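Long-range contact in 3-keto-5-aminohexanoate cleavage protein (Burkholderia xenovorans LB400, PDB 3E02), which probably cleaves 3-keto-5-aminohexanoate or a related beta-keto acid with the help of a bound zinc ion: residues A209-R218 with H239-L250. Numbering follows the deposited sequence. Where two conformers were deposited one is given.
Sequences ADPENLLHMR and HQMPFVTMSAIL
His239 meets Ala209 where two successive outer helices of a TIM barrel begin, a worked example of how neighbouring helices of a beta/alpha barrel pack side by side around the parallel strands. The axes of helices 211-218 and 240-249 run the same way at 34°, 10.9 Å apart. Strand 229-235 lies between them in the chain, and helix 211-225 is the connection of the right-handed beta-alpha-beta unit that leads from strand 195-201 to strand 229-235. At this end Ala209 CB sits over the face of the imidazole, 3.4 Å from the centroid of the His239 ring and only 15° off its normal, a CH-pi contact. One turn on, Phe243 pushes its ring against the turn that leads into the other helix: Phe243 CZ lies 3.4 Å from Ala209 C, while the carbonyl carbon of Asp210 approaches the ring edge. The same ring meets Phe201 of strand 195-201, so it links the helix pair to the barrel wall.

Met246, a selenomethionine, fills the next level. In the conformer given its chain bends twice, at chi2 and at chi3, which brings the methyl over the centre of the Phe243 ring, while Met246 SE rests 3.6 Å from Pro211 CB. Leu214 runs past it in the opposite direction, placing Leu214 CD2 3.6 Å from Met246 CG. With CG anti to the backbone N (chi1 175°), Leu214 also reaches toward Leu250, meeting it tip to tip. Leu250 packs in addition on Pro211 of a second subunit, extending the apolar layer into the assembly. Arg218 forms a salt bridge with Glu212 of that second subunit, and Leu250 CD2 lies over one face of the guanidinium, offset toward its rim, 3.8 Å from Arg218 NH2.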
# COMPACT_ATOMS: atom_id res chain seq x y z
N ALA A 209 -14.72 -0.27 -5.46
CA ALA A 209 -14.16 -1.46 -6.10
C ALA A 209 -12.88 -1.14 -6.87
O ALA A 209 -12.81 -1.31 -8.09
CB ALA A 209 -15.21 -2.13 -7.00
N ASP A 210 -11.86 -0.67 -6.15
CA ASP A 210 -10.51 -0.45 -6.66
C ASP A 210 -9.65 -1.54 -5.99
O ASP A 210 -9.73 -1.71 -4.77
CB ASP A 210 -9.98 0.94 -6.32
CG ASP A 210 -10.58 2.04 -7.20
OD1 ASP A 210 -10.46 1.94 -8.43
OD2 ASP A 210 -11.15 3.01 -6.67
N PRO A 211 -8.85 -2.31 -6.77
CA PRO A 211 -8.02 -3.40 -6.22
C PRO A 211 -7.18 -3.08 -5.00
O PRO A 211 -7.06 -3.92 -4.11
CB PRO A 211 -7.08 -3.71 -7.40
CG PRO A 211 -7.95 -3.55 -8.55
CD PRO A 211 -8.66 -2.24 -8.24
N GLU A 212 -6.61 -1.87 -4.96
CA GLU A 212 -5.81 -1.41 -3.82
C GLU A 212 -6.58 -1.54 -2.49
O GLU A 212 -5.97 -1.79 -1.45
CB GLU A 212 -5.37 0.05 -3.96
CG GLU A 212 -4.43 0.36 -5.10
CD GLU A 212 -5.12 0.70 -6.41
OE1 GLU A 212 -6.33 0.38 -6.61
OE2 GLU A 212 -4.42 1.29 -7.25
N ASN A 213 -7.90 -1.34 -2.54
CA ASN A 213 -8.73 -1.46 -1.33
C ASN A 213 -8.77 -2.87 -0.76
O ASN A 213 -8.80 -3.02 0.46
CB ASN A 213 -10.16 -0.92 -1.59
CG ASN A 213 -10.18 0.58 -1.83
OD1 ASN A 213 -9.39 1.32 -1.25
ND2 ASN A 213 -11.11 1.04 -2.68
N LEU A 214 -8.75 -3.90 -1.62
CA LEU A 214 -8.72 -5.28 -1.16
C LEU A 214 -7.40 -5.62 -0.48
O LEU A 214 -7.39 -6.18 0.62
CB LEU A 214 -9.01 -6.27 -2.30
CG LEU A 214 -8.90 -7.77 -1.99
CD1 LEU A 214 -9.71 -8.18 -0.78
CD2 LEU A 214 -9.31 -8.51 -3.27
N LEU A 215 -6.29 -5.30 -1.14
CA LEU A 215 -4.97 -5.57 -0.56
C LEU A 215 -4.78 -4.78 0.73
O LEU A 215 -4.19 -5.30 1.65
CB LEU A 215 -3.81 -5.35 -1.53
CG LEU A 215 -3.58 -6.47 -2.55
CD1 LEU A 215 -4.60 -6.40 -3.69
CD2 LEU A 215 -2.15 -6.41 -3.11
N HIS A 216 -5.30 -3.56 0.79
CA HIS A 216 -5.20 -2.74 1.99
C HIS A 216 -5.96 -3.36 3.16
O HIS A 216 -5.42 -3.45 4.25
CB HIS A 216 -5.65 -1.29 1.76
CG HIS A 216 -5.54 -0.44 2.99
ND1 HIS A 216 -4.32 -0.03 3.50
CD2 HIS A 216 -6.48 0.05 3.82
CE1 HIS A 216 -4.53 0.68 4.59
NE2 HIS A 216 -5.83 0.75 4.81
N MSE A 217 -7.20 -3.78 2.91
CA MSE A 217 -8.01 -4.44 3.94
C MSE A 217 -7.35 -5.73 4.44
O MSE A 217 -7.39 -6.01 5.64
CB MSE A 217 -9.44 -4.67 3.45
CG MSE A 217 -10.24 -3.37 3.39
SE MSE A 217 -12.07 -3.67 2.88
CE MSE A 217 -12.74 -4.22 4.61
N ARG A 218 -6.70 -6.49 3.54
CA ARG A 218 -5.99 -7.70 3.98
C ARG A 218 -4.80 -7.33 4.89
O ARG A 218 -4.57 -8.01 5.90
CB ARG A 218 -5.50 -8.57 2.81
CG ARG A 218 -5.07 -9.93 3.36
CD ARG A 218 -4.51 -10.86 2.41
NE ARG A 218 -3.33 -10.35 1.72
CZ ARG A 218 -2.50 -11.12 1.01
NH1 ARG A 218 -2.68 -12.44 0.97
NH2 ARG A 218 -1.47 -10.58 0.39
N HIS A 239 -17.84 -5.84 -11.07
CA HIS A 239 -16.64 -6.04 -10.25
C HIS A 239 -16.52 -7.41 -9.63
O HIS A 239 -15.43 -7.75 -9.15
CB HIS A 239 -16.55 -4.99 -9.14
CG HIS A 239 -16.62 -3.59 -9.65
ND1 HIS A 239 -15.64 -3.05 -10.46
CD2 HIS A 239 -17.54 -2.62 -9.47
CE1 HIS A 239 -15.98 -1.81 -10.78
NE2 HIS A 239 -17.13 -1.53 -10.19
N GLN A 240 -17.62 -8.19 -9.63
CA GLN A 240 -17.67 -9.50 -8.99
C GLN A 240 -16.55 -10.44 -9.39
O GLN A 240 -15.78 -10.84 -8.54
CB GLN A 240 -19.00 -10.20 -9.29
CG GLN A 240 -19.20 -11.56 -8.63
CD GLN A 240 -20.54 -12.13 -8.96
OE1 GLN A 240 -20.77 -12.56 -10.09
NE2 GLN A 240 -21.46 -12.13 -7.99
N MSE A 241 -16.45 -10.78 -10.67
CA MSE A 241 -15.43 -11.77 -11.09
C MSE A 241 -13.97 -11.36 -10.87
O MSE A 241 -13.20 -12.17 -10.34
CB MSE A 241 -15.71 -12.29 -12.51
CG MSE A 241 -16.98 -13.13 -12.55
SE MSE A 241 -16.89 -14.77 -11.47
CE MSE A 241 -18.77 -15.22 -11.49
N PRO A 242 -13.58 -10.14 -11.27
CA PRO A 242 -12.20 -9.69 -10.98
C PRO A 242 -11.88 -9.69 -9.49
O PRO A 242 -10.80 -10.13 -9.11
CB PRO A 242 -12.16 -8.26 -11.52
CG PRO A 242 -13.27 -8.16 -12.45
CD PRO A 242 -14.30 -9.15 -12.10
N PHE A 243 -12.81 -9.21 -8.66
CA PHE A 243 -12.56 -9.18 -7.20
C PHE A 243 -12.46 -10.54 -6.54
O PHE A 243 -11.55 -10.75 -5.76
CB PHE A 243 -13.55 -8.27 -6.46
CG PHE A 243 -13.06 -6.88 -6.34
CD1 PHE A 243 -12.98 -6.06 -7.47
CD2 PHE A 243 -12.56 -6.41 -5.13
CE1 PHE A 243 -12.46 -4.77 -7.37
CE2 PHE A 243 -12.04 -5.13 -5.03
CZ PHE A 243 -11.98 -4.32 -6.14
N VAL A 244 -13.36 -11.46 -6.87
CA VAL A 244 -13.29 -12.82 -6.30
C VAL A 244 -12.08 -13.58 -6.85
O VAL A 244 -11.53 -14.40 -6.12
CB VAL A 244 -14.59 -13.62 -6.42
CG1 VAL A 244 -15.72 -12.90 -5.63
CG2 VAL A 244 -15.00 -13.87 -7.88
N THR A 245 -11.66 -13.32 -8.10
CA THR A 245 -10.43 -13.92 -8.66
C THR A 245 -9.22 -13.40 -7.86
O THR A 245 -8.32 -14.18 -7.49
CB THR A 245 -10.29 -13.68 -10.15
OG1 THR A 245 -11.45 -14.21 -10.81
CG2 THR A 245 -9.01 -14.34 -10.72
N MSE A 246 -9.19 -12.09 -7.61
CA MSE A 246 -8.14 -11.45 -6.79
C MSE A 246 -8.10 -12.13 -5.40
O MSE A 246 -7.02 -12.48 -4.90
CB MSE A 246 -8.43 -9.93 -6.71
CG MSE A 246 -7.32 -8.98 -6.28
SE MSE A 246 -7.61 -7.27 -7.35
CE MSE A 246 -9.35 -6.93 -6.94
N SER A 247 -9.27 -12.34 -4.79
CA SER A 247 -9.33 -13.01 -3.47
C SER A 247 -8.67 -14.40 -3.53
O SER A 247 -7.81 -14.72 -2.70
CB SER A 247 -10.77 -13.16 -2.99
OG SER A 247 -10.80 -13.65 -1.66
N ALA A 248 -9.05 -15.20 -4.54
CA ALA A 248 -8.46 -16.55 -4.75
C ALA A 248 -6.93 -16.48 -4.81
O ALA A 248 -6.25 -17.24 -4.12
CB ALA A 248 -9.02 -17.20 -6.03
N ILE A 249 -6.42 -15.55 -5.61
CA ILE A 249 -4.97 -15.29 -5.78
C ILE A 249 -4.29 -14.90 -4.45
O ILE A 249 -3.17 -15.34 -4.15
CB ILE A 249 -4.73 -14.23 -6.87
CG1 ILE A 249 -5.10 -14.81 -8.24
CG2 ILE A 249 -3.27 -13.72 -6.87
CD1 ILE A 249 -5.13 -13.78 -9.35
N LEU A 250 -4.99 -14.10 -3.65
CA LEU A 250 -4.50 -13.70 -2.32
C LEU A 250 -4.62 -14.78 -1.22
O LEU A 250 -4.23 -14.52 -0.09
CB LEU A 250 -5.21 -12.42 -1.87
CG LEU A 250 -5.00 -11.16 -2.72
CD1 LEU A 250 -5.88 -10.05 -2.14
CD2 LEU A 250 -3.52 -10.74 -2.78